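Local coordinates for ectonucleoside triphosphate diphosphohydrolase 4 (Homo sapiens, PDB 6WG5), which belongs to the GDA1/CD39 nucleoside phosphatase family, a two-lobed group within the clan of actin-like ATPases, at residues 221-226 with 385-390; 229-234 with 273-278; 315-320 with 337-342. All coordinates share one frame; numbering follows the deposited sequence.

How the contacts relate
Contacts 1 and 2 belong to one six-stranded mixed sheet, and their centres lie about 12 Å apart. The successive strands 221-225 and 229-235 pair directly, with probable hydrogen bonds from Ile-222 N to Ala-233 O (2.8 Å) and Gln-231 N to Asp-224 O (2.6 Å). The sheet order is 270-279, 229-235, 221-225, 381-385 between outer strands 255-259 and 466-468, so the two contacts lie at the seams on either side of that one, consistent with an actin-like ATPase core. Contact 3 joins strands 317-319 and 335-341 of a separate small sheet, in chain that leaves the core after 270-279 and returns at 381-385. Its centre is about 28 Å from contact 1 and 34 Å from contact 2.

Contact 1 of 3, residues 221-226 with 385-390; sequences GILDMG and SEFYYC
Met-225 and Ser-385 form a parallel beta bridge where two neighbouring strands of the actin-like core sheet end, one of them turning directly into helix 386-392. Met-225 O receives Glu-386 N at 3.0 Å with an N-H...O angle of 172°, in the carbonyl plane. This amide belongs to the first helical turn.

Followed outward, the Met-225 chain starts with CB 3.6 Å from CE2 of Phe-387, a ring atom that also meets Leu-223 CB at 3.8 Å. With CG anti to the backbone N (chi1 179°), the chain extends across Glu-386 at about a right angle, and Met-225 CG comes 3.9 Å from Glu-386 CB. SD stands above the face of the Phe-387 ring, 5.3 Å from its centroid and 22° off the normal: a Met-aromatic contact at some distance. The chain then bends at its last torsion, and Met-225 CE ends 4.3 Å from Phe-387 CZ. Glu-386 carries its carboxylate to a salt bridge with Arg-438 of helix 436-456, which also packs on Phe-387 through Met-449.

Ser-385 holds the N-cap position, but its side chain makes no capping bond to the helix; OG donates instead to the syn lone pair of Asp-224 OD1, 2.8 Å away.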
loop_
_atom_site.group_PDB
_atom_site.type_symbol
_atom_site.label_atom_id
_atom_site.label_comp_id
_atom_site.label_asym_id
_atom_site.label_seq_id
_atom_site.Cartn_x
_atom_site.Cartn_y
_atom_site.Cartn_z
ATOM N N GLY A 221 -3.809 8.908 5.618
ATOM C CA GLY A 221 -3.674 7.477 5.767
ATOM C C GLY A 221 -3.972 6.753 4.472
ATOM O O GLY A 221 -4.510 7.317 3.520
ATOM N N ILE A 222 -3.606 5.475 4.437
ATOM C CA ILE A 222 -3.812 4.645 3.257
ATOM C C ILE A 222 -4.549 3.378 3.667
ATOM O O ILE A 222 -4.183 2.727 4.652
ATOM C CB ILE A 222 -2.486 4.308 2.545
ATOM C CG1 ILE A 222 -1.454 3.776 3.535
ATOM C CG2 ILE A 222 -1.953 5.544 1.836
ATOM C CD1 ILE A 222 -0.128 3.373 2.896
ATOM N N LEU A 223 -5.605 3.058 2.928
ATOM C CA LEU A 223 -6.308 1.788 3.020
ATOM C C LEU A 223 -6.120 1.052 1.703
ATOM O O LEU A 223 -6.342 1.628 0.633
ATOM C CB LEU A 223 -7.797 2.003 3.299
ATOM C CG LEU A 223 -8.190 2.304 4.739
ATOM C CD1 LEU A 223 -9.452 3.141 4.777
ATOM C CD2 LEU A 223 -8.395 1.002 5.491
ATOM N N ASP A 224 -5.704 -0.209 1.778
ATOM C CA ASP A 224 -5.446 -0.996 0.578
ATOM C C ASP A 224 -6.010 -2.392 0.776
ATOM O O ASP A 224 -5.553 -3.129 1.656
ATOM C CB ASP A 224 -3.947 -1.059 0.271
ATOM C CG ASP A 224 -3.664 -1.396 -1.180
ATOM O OD1 ASP A 224 -4.532 -2.012 -1.830
ATOM O OD2 ASP A 224 -2.571 -1.042 -1.672
ATOM N N MET A 225 -6.998 -2.751 -0.033
ATOM C CA MET A 225 -7.591 -4.082 -0.013
ATOM C C MET A 225 -7.232 -4.770 -1.323
ATOM O O MET A 225 -7.771 -4.427 -2.382
ATOM C CB MET A 225 -9.106 -4.010 0.177
ATOM C CG MET A 225 -9.788 -5.373 0.172
ATOM S SD MET A 225 -11.562 -5.279 0.471
ATOM C CE MET A 225 -11.602 -4.786 2.190
ATOM N N GLY A 226 -6.317 -5.727 -1.251
ATOM C CA GLY A 226 -5.923 -6.511 -2.400
ATOM C C GLY A 226 -6.820 -7.713 -2.580
ATOM O O GLY A 226 -7.917 -7.797 -2.020
ATOM N N SER A 385 -6.965 -0.122 -4.543
ATOM C CA SER A 385 -7.321 -1.476 -4.981
ATOM C C SER A 385 -8.835 -1.639 -4.890
ATOM O O SER A 385 -9.559 -0.836 -5.502
ATOM C CB SER A 385 -6.494 -2.479 -4.178
ATOM O OG SER A 385 -5.125 -2.389 -4.526
ATOM N N GLU A 386 -9.354 -2.634 -4.165
ATOM C CA GLU A 386 -10.789 -2.904 -4.178
ATOM C C GLU A 386 -11.607 -1.695 -3.747
ATOM O O GLU A 386 -12.747 -1.531 -4.198
ATOM C CB GLU A 386 -11.104 -4.098 -3.277
ATOM C CG GLU A 386 -10.539 -5.413 -3.780
ATOM C CD GLU A 386 -11.121 -5.821 -5.118
ATOM O OE1 GLU A 386 -12.277 -5.438 -5.404
ATOM O OE2 GLU A 386 -10.423 -6.520 -5.886
ATOM N N PHE A 387 -11.059 -0.843 -2.875
ATOM C CA PHE A 387 -11.783 0.361 -2.485
ATOM C C PHE A 387 -12.127 1.219 -3.696
ATOM O O PHE A 387 -13.158 1.902 -3.701
ATOM C CB PHE A 387 -10.968 1.165 -1.473
ATOM C CG PHE A 387 -10.927 0.549 -0.106
ATOM C CD1 PHE A 387 -12.014 0.656 0.747
ATOM C CD2 PHE A 387 -9.803 -0.139 0.328
ATOM C CE1 PHE A 387 -11.983 0.085 2.008
ATOM C CE2 PHE A 387 -9.766 -0.710 1.586
ATOM C CZ PHE A 387 -10.857 -0.596 2.427
ATOM N N TYR A 388 -11.286 1.195 -4.730
ATOM C CA TYR A 388 -11.577 1.907 -5.966
ATOM C C TYR A 388 -12.361 1.049 -6.951
ATOM O O TYR A 388 -13.322 1.528 -7.562
ATOM C CB TYR A 388 -10.274 2.381 -6.614
ATOM C CG TYR A 388 -10.482 3.195 -7.868
ATOM C CD1 TYR A 388 -10.838 4.534 -7.795
ATOM C CD2 TYR A 388 -10.324 2.627 -9.125
ATOM C CE1 TYR A 388 -11.027 5.286 -8.939
ATOM C CE2 TYR A 388 -10.514 3.370 -10.276
ATOM C CZ TYR A 388 -10.865 4.700 -10.176
ATOM O OH TYR A 388 -11.057 5.448 -11.317
ATOM N N TYR A 389 -11.970 -0.216 -7.118
ATOM C CA TYR A 389 -12.660 -1.087 -8.064
ATOM C C TYR A 389 -14.121 -1.282 -7.673
ATOM O O TYR A 389 -14.998 -1.356 -8.541
ATOM C CB TYR A 389 -11.945 -2.436 -8.147
ATOM C CG TYR A 389 -10.499 -2.346 -8.574
ATOM C CD1 TYR A 389 -10.094 -1.441 -9.546
ATOM C CD2 TYR A 389 -9.535 -3.165 -8.003
ATOM C CE1 TYR A 389 -8.772 -1.358 -9.940
ATOM C CE2 TYR A 389 -8.210 -3.087 -8.389
ATOM C CZ TYR A 389 -7.835 -2.183 -9.357
ATOM O OH TYR A 389 -6.518 -2.102 -9.745
ATOM N N CYS A 390 -14.405 -1.363 -6.373
ATOM C CA CYS A 390 -15.767 -1.599 -5.913
ATOM C C CYS A 390 -16.634 -0.347 -5.940
ATOM O O CYS A 390 -17.860 -0.464 -5.830
ATOM C CB CYS A 390 -15.754 -2.177 -4.497
ATOM S SG CYS A 390 -15.152 -3.882 -4.396
#

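Contact 2 of 3, residues 229-234 with 273-278; sequences STQIAY and VYVATF
An antiparallel strand pair of the actin-like core sheet brings Thr-230, Ile-232 and Tyr-234 opposite Phe-278, Ala-276 and Tyr-274. These are the hydrogen-bonded pairs, each closed by two backbone bonds, while Gln-231 with Thr-277 and Ala-233 with Val-275 are non-hydrogen-bonded. The axes, 171° apart in direction and 4.7 Å at closest approach, show near-antiparallel strands; the six paired bonds show the regular ladder. In the central pair Ile-232 N reaches Ala-276 O at 3.0 Å, nearly along the C=O axis, and the return bond has the same length. CA-H...O contacts supplement the ladder, as from Gln-231 CA to Ala-276 O.

The face bearing the hydrogen-bonded pairs is largely apolar and aromatic. Ile-232 CG2 lies among three partners across the seam: Ala-276 CB at 3.8 Å, Tyr-274 CE1 at 4.0 Å, and, near the plane of the Phe-278 ring at its edge, CE2 at 4.1 Å. Tyr-234 holds CG between its backbone N and carbonyl carbon (chi1 54°), which carries its ring back over the strand pair to meet Tyr-274. The two rings are oblique, with centroids 5.1 Å apart and planes at 50°, and Tyr-274 CB sits over one face of the Tyr-234 ring. Their hydroxyls are hydrogen-bonded to loop carbonyls, Tyr-234 OH to Pro-372 O and Tyr-274 OH to Tyr-370 O.

On the other face, Val-275 packs against Val-177 of helix 172-186. There Ala-233 CB also touches Val-275 CG2 at 4.0 Å, while Gln-231 NE2 approaches Thr-277 OG1 to 3.6 Å, a proximity without a hydrogen bond.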
loop_
_atom_site.group_PDB
_atom_site.type_symbol
_atom_site.label_atom_id
_atom_site.label_comp_id
_atom_site.label_asym_id
_atom_site.label_seq_id
_atom_site.Cartn_x
_atom_site.Cartn_y
_atom_site.Cartn_z
ATOM N N SER A 229 -4.996 -9.760 0.771
ATOM C CA SER A 229 -4.743 -9.061 2.022
ATOM C C SER A 229 -5.379 -7.681 2.012
ATOM O O SER A 229 -5.605 -7.082 0.957
ATOM C CB SER A 229 -3.238 -8.919 2.281
ATOM O OG SER A 229 -2.606 -10.188 2.307
ATOM N N THR A 230 -5.667 -7.188 3.214
ATOM C CA THR A 230 -6.081 -5.811 3.436
ATOM C C THR A 230 -5.035 -5.142 4.314
ATOM O O THR A 230 -4.637 -5.698 5.344
ATOM C CB THR A 230 -7.462 -5.745 4.094
ATOM O OG1 THR A 230 -8.440 -6.308 3.212
ATOM C CG2 THR A 230 -7.844 -4.301 4.416
ATOM N N GLN A 231 -4.587 -3.961 3.906
ATOM C CA GLN A 231 -3.558 -3.223 4.622
ATOM C C GLN A 231 -4.085 -1.848 5.001
ATOM O O GLN A 231 -4.850 -1.234 4.249
ATOM C CB GLN A 231 -2.286 -3.078 3.778
ATOM C CG GLN A 231 -1.083 -2.577 4.571
ATOM C CD GLN A 231 0.093 -2.200 3.687
ATOM O OE1 GLN A 231 -0.013 -1.317 2.833
ATOM N NE2 GLN A 231 1.221 -2.871 3.889
ATOM N N ILE A 232 -3.669 -1.370 6.170
ATOM C CA ILE A 232 -4.053 -0.054 6.669
ATOM C C ILE A 232 -2.829 0.589 7.302
ATOM O O ILE A 232 -2.092 -0.060 8.052
ATOM C CB ILE A 232 -5.215 -0.146 7.682
ATOM C CG1 ILE A 232 -5.573 1.243 8.210
ATOM C CG2 ILE A 232 -4.850 -1.072 8.831
ATOM C CD1 ILE A 232 -6.854 1.281 9.026
ATOM N N ALA A 233 -2.611 1.866 6.995
ATOM C CA ALA A 233 -1.494 2.604 7.569
ATOM C C ALA A 233 -1.904 4.053 7.778
ATOM O O ALA A 233 -2.471 4.674 6.874
ATOM C CB ALA A 233 -0.257 2.528 6.670
ATOM N N TYR A 234 -1.612 4.589 8.961
ATOM C CA TYR A 234 -1.913 5.986 9.237
ATOM C C TYR A 234 -1.054 6.482 10.390
ATOM O O TYR A 234 -0.480 5.699 11.150
ATOM C CB TYR A 234 -3.398 6.188 9.551
ATOM C CG TYR A 234 -3.928 5.307 10.656
ATOM C CD1 TYR A 234 -3.958 5.748 11.970
ATOM C CD2 TYR A 234 -4.414 4.039 10.380
ATOM C CE1 TYR A 234 -4.452 4.947 12.980
ATOM C CE2 TYR A 234 -4.910 3.232 11.381
ATOM C CZ TYR A 234 -4.926 3.688 12.677
ATOM O OH TYR A 234 -5.422 2.875 13.672
ATOM N N VAL A 273 3.738 6.041 12.916
ATOM C CA VAL A 273 2.841 5.484 11.910
ATOM C C VAL A 273 2.462 4.065 12.309
ATOM O O VAL A 273 3.334 3.242 12.614
ATOM C CB VAL A 273 3.478 5.502 10.510
ATOM C CG1 VAL A 273 2.507 4.955 9.476
ATOM C CG2 VAL A 273 3.906 6.915 10.144
ATOM N N TYR A 274 1.160 3.785 12.299
ATOM C CA TYR A 274 0.629 2.456 12.556
ATOM C C TYR A 274 0.440 1.733 11.232
ATOM O O TYR A 274 -0.093 2.309 10.281
ATOM C CB TYR A 274 -0.699 2.557 13.307
ATOM C CG TYR A 274 -1.530 1.292 13.325
ATOM C CD1 TYR A 274 -2.571 1.111 12.425
ATOM C CD2 TYR A 274 -1.288 0.289 14.253
ATOM C CE1 TYR A 274 -3.343 -0.034 12.442
ATOM C CE2 TYR A 274 -2.054 -0.865 14.277
ATOM C CZ TYR A 274 -3.082 -1.018 13.372
ATOM O OH TYR A 274 -3.848 -2.161 13.389
ATOM N N VAL A 275 0.889 0.482 11.170
ATOM C CA VAL A 275 0.814 -0.322 9.954
ATOM C C VAL A 275 0.321 -1.711 10.326
ATOM O O VAL A 275 0.910 -2.373 11.186
ATOM C CB VAL A 275 2.176 -0.408 9.236
ATOM C CG1 VAL A 275 2.069 -1.268 7.982
ATOM C CG2 VAL A 275 2.680 0.977 8.884
ATOM N N ALA A 276 -0.755 -2.155 9.678
ATOM C CA ALA A 276 -1.307 -3.480 9.920
ATOM C C ALA A 276 -1.658 -4.130 8.591
ATOM O O ALA A 276 -2.250 -3.486 7.720
ATOM C CB ALA A 276 -2.546 -3.412 10.820
ATOM N N THR A 277 -1.291 -5.401 8.443
ATOM C CA THR A 277 -1.599 -6.192 7.260
ATOM C C THR A 277 -2.377 -7.421 7.703
ATOM O O THR A 277 -2.007 -8.068 8.688
ATOM C CB THR A 277 -0.321 -6.603 6.522
ATOM O OG1 THR A 277 0.524 -5.458 6.350
ATOM C CG2 THR A 277 -0.653 -7.185 5.162
ATOM N N PHE A 278 -3.448 -7.741 6.980
ATOM C CA PHE A 278 -4.367 -8.814 7.360
ATOM C C PHE A 278 -4.428 -9.836 6.229
ATOM O O PHE A 278 -5.155 -9.648 5.248
ATOM C CB PHE A 278 -5.744 -8.244 7.681
ATOM C CG PHE A 278 -5.738 -7.265 8.821
ATOM C CD1 PHE A 278 -5.823 -7.708 10.132
ATOM C CD2 PHE A 278 -5.633 -5.904 8.584
ATOM C CE1 PHE A 278 -5.811 -6.809 11.188
ATOM C CE2 PHE A 278 -5.620 -5.000 9.635
ATOM C CZ PHE A 278 -5.709 -5.453 10.936
#

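Contact 3 of 3, residues 315-320 with 337-342; sequences MPYLDP and IYLRGT
Tyr-317 and Leu-339 pair across two parallel strands of a small three-stranded sheet, in which 335-341 lies between 317-319 and the antiparallel strand 327-332. The segments cross at -41°, a marked twist.

Four backbone hydrogen bonds define the parallel register. Tyr-317 is flanked by two residues of the partner strand, its N bonding to Tyr-338 O and its O accepting Arg-340 N, both at 2.8 Å. Asp-319 N and O continue the pattern with Arg-340 O and Thr-342 N; the last bond is 3.1 Å and arrives from above the Asp-319 carbonyl plane, 47° out of it.

Apolar packing on one face joins Tyr-317 CB to Leu-339 CD2 at 3.7 Å. This face also bears Asp-319, whose carboxylate turns to helix 283-296: OD1 forms a salt bridge with Arg-287, and OD2 is bonded to Tyr-290 OH and to the backbone N of Cys-321, which is disulfide-linked to Cys-348.

On the other face, with CG anti to the backbone N (chi1 -165°) and bends at the next two torsions, the Arg-340 chain brings its guanidinium alongside Leu-318. Arg-340 CB meets Pro-316 CG at 4.0 Å. Beyond, Leu-318 CD2 rests over the centre of one guanidinium face, 3.7 Å from Arg-340 CZ.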
loop_
_atom_site.group_PDB
_atom_site.type_symbol
_atom_site.label_atom_id
_atom_site.label_comp_id
_atom_site.label_asym_id
_atom_site.label_seq_id
_atom_site.Cartn_x
_atom_site.Cartn_y
_atom_site.Cartn_z
ATOM N N MET A 315 -31.867 -27.832 -6.215
ATOM C CA MET A 315 -31.970 -27.435 -4.810
ATOM C C MET A 315 -30.719 -26.657 -4.419
ATOM O O MET A 315 -29.939 -27.086 -3.564
ATOM C CB MET A 315 -32.170 -28.660 -3.918
ATOM C CG MET A 315 -31.133 -29.762 -4.107
ATOM S SD MET A 315 -31.802 -31.423 -3.830
ATOM C CE MET A 315 -32.785 -31.177 -2.348
ATOM N N PRO A 316 -30.501 -25.497 -5.029
ATOM C CA PRO A 316 -29.247 -24.773 -4.815
ATOM C C PRO A 316 -29.273 -23.920 -3.561
ATOM O O PRO A 316 -30.324 -23.469 -3.099
ATOM C CB PRO A 316 -29.141 -23.898 -6.069
ATOM C CG PRO A 316 -30.564 -23.587 -6.399
ATOM C CD PRO A 316 -31.377 -24.799 -5.988
ATOM N N TYR A 317 -28.083 -23.700 -3.010
ATOM C CA TYR A 317 -27.932 -22.764 -1.908
ATOM C C TYR A 317 -28.181 -21.347 -2.409
ATOM O O TYR A 317 -27.609 -20.927 -3.419
ATOM C CB TYR A 317 -26.535 -22.883 -1.303
ATOM C CG TYR A 317 -26.319 -22.027 -0.078
ATOM C CD1 TYR A 317 -25.663 -20.804 -0.164
ATOM C CD2 TYR A 317 -26.769 -22.442 1.168
ATOM C CE1 TYR A 317 -25.463 -20.022 0.958
ATOM C CE2 TYR A 317 -26.575 -21.668 2.294
ATOM C CZ TYR A 317 -25.922 -20.460 2.183
ATOM O OH TYR A 317 -25.732 -19.693 3.309
ATOM N N LEU A 318 -29.042 -20.613 -1.713
ATOM C CA LEU A 318 -29.401 -19.258 -2.117
ATOM C C LEU A 318 -28.408 -18.289 -1.489
ATOM O O LEU A 318 -28.466 -18.020 -0.284
ATOM C CB LEU A 318 -30.837 -18.933 -1.711
ATOM C CG LEU A 318 -31.899 -19.899 -2.244
ATOM C CD1 LEU A 318 -33.287 -19.388 -1.905
ATOM C CD2 LEU A 318 -31.765 -20.107 -3.749
ATOM N N ASP A 319 -27.495 -17.769 -2.308
ATOM C CA ASP A 319 -26.415 -16.927 -1.824
ATOM C C ASP A 319 -26.800 -15.466 -1.992
ATOM O O ASP A 319 -26.900 -14.993 -3.134
ATOM C CB ASP A 319 -25.127 -17.228 -2.586
ATOM C CG ASP A 319 -23.930 -16.477 -2.032
ATOM O OD1 ASP A 319 -22.867 -16.489 -2.689
ATOM O OD2 ASP A 319 -24.056 -15.875 -0.943
ATOM N N PRO A 320 -27.024 -14.712 -0.910
ATOM C CA PRO A 320 -27.353 -13.287 -1.068
ATOM C C PRO A 320 -26.186 -12.449 -1.554
ATOM O O PRO A 320 -26.403 -11.308 -1.983
ATOM C CB PRO A 320 -27.780 -12.870 0.343
ATOM C CG PRO A 320 -27.012 -13.781 1.240
ATOM C CD PRO A 320 -26.921 -15.096 0.510
ATOM N N ILE A 337 -21.217 -28.168 -5.113
ATOM C CA ILE A 337 -22.350 -27.521 -4.466
ATOM C C ILE A 337 -22.834 -26.413 -5.385
ATOM O O ILE A 337 -22.027 -25.632 -5.900
ATOM C CB ILE A 337 -21.975 -26.971 -3.078
ATOM C CG1 ILE A 337 -21.524 -28.113 -2.162
ATOM C CG2 ILE A 337 -23.145 -26.217 -2.457
ATOM C CD1 ILE A 337 -22.563 -29.212 -1.966
ATOM N N TYR A 338 -24.144 -26.350 -5.592
ATOM C CA TYR A 338 -24.743 -25.415 -6.529
ATOM C C TYR A 338 -25.364 -24.243 -5.781
ATOM O O TYR A 338 -26.001 -24.422 -4.738
ATOM C CB TYR A 338 -25.796 -26.117 -7.387
ATOM C CG TYR A 338 -25.228 -27.269 -8.184
ATOM C CD1 TYR A 338 -24.613 -27.052 -9.412
ATOM C CD2 TYR A 338 -25.295 -28.571 -7.706
ATOM C CE1 TYR A 338 -24.086 -28.100 -10.142
ATOM C CE2 TYR A 338 -24.773 -29.627 -8.432
ATOM C CZ TYR A 338 -24.168 -29.386 -9.648
ATOM O OH TYR A 338 -23.646 -30.433 -10.374
ATOM N N LEU A 339 -25.164 -23.043 -6.320
ATOM C CA LEU A 339 -25.654 -21.816 -5.715
ATOM C C LEU A 339 -26.540 -21.071 -6.704
ATOM O O LEU A 339 -26.468 -21.278 -7.918
ATOM C CB LEU A 339 -24.496 -20.901 -5.285
ATOM C CG LEU A 339 -23.247 -21.555 -4.687
ATOM C CD1 LEU A 339 -22.198 -20.493 -4.392
ATOM C CD2 LEU A 339 -23.576 -22.338 -3.428
ATOM N N ARG A 340 -27.384 -20.194 -6.163
ATOM C CA ARG A 340 -28.156 -19.260 -6.969
ATOM C C ARG A 340 -28.190 -17.926 -6.242
ATOM O O ARG A 340 -28.541 -17.871 -5.061
ATOM C CB ARG A 340 -29.580 -19.763 -7.220
ATOM C CG ARG A 340 -30.300 -19.023 -8.336
ATOM C CD ARG A 340 -31.767 -18.823 -8.006
ATOM N NE ARG A 340 -32.434 -20.080 -7.678
ATOM C CZ ARG A 340 -33.544 -20.172 -6.951
ATOM N NH1 ARG A 340 -34.077 -21.362 -6.705
ATOM N NH2 ARG A 340 -34.117 -19.081 -6.456
ATOM N N GLY A 341 -27.822 -16.858 -6.946
ATOM C CA GLY A 341 -27.727 -15.550 -6.321
ATOM C C GLY A 341 -29.095 -14.930 -6.111
ATOM O O GLY A 341 -29.931 -14.914 -7.022
ATOM N N THR A 342 -29.327 -14.414 -4.904
ATOM C CA THR A 342 -30.549 -13.687 -4.590
ATOM C C THR A 342 -30.324 -12.185 -4.474
ATOM O O THR A 342 -31.281 -11.447 -4.222
ATOM C CB THR A 342 -31.169 -14.225 -3.293
ATOM O OG1 THR A 342 -30.230 -14.112 -2.218
ATOM C CG2 THR A 342 -31.565 -15.683 -3.461
#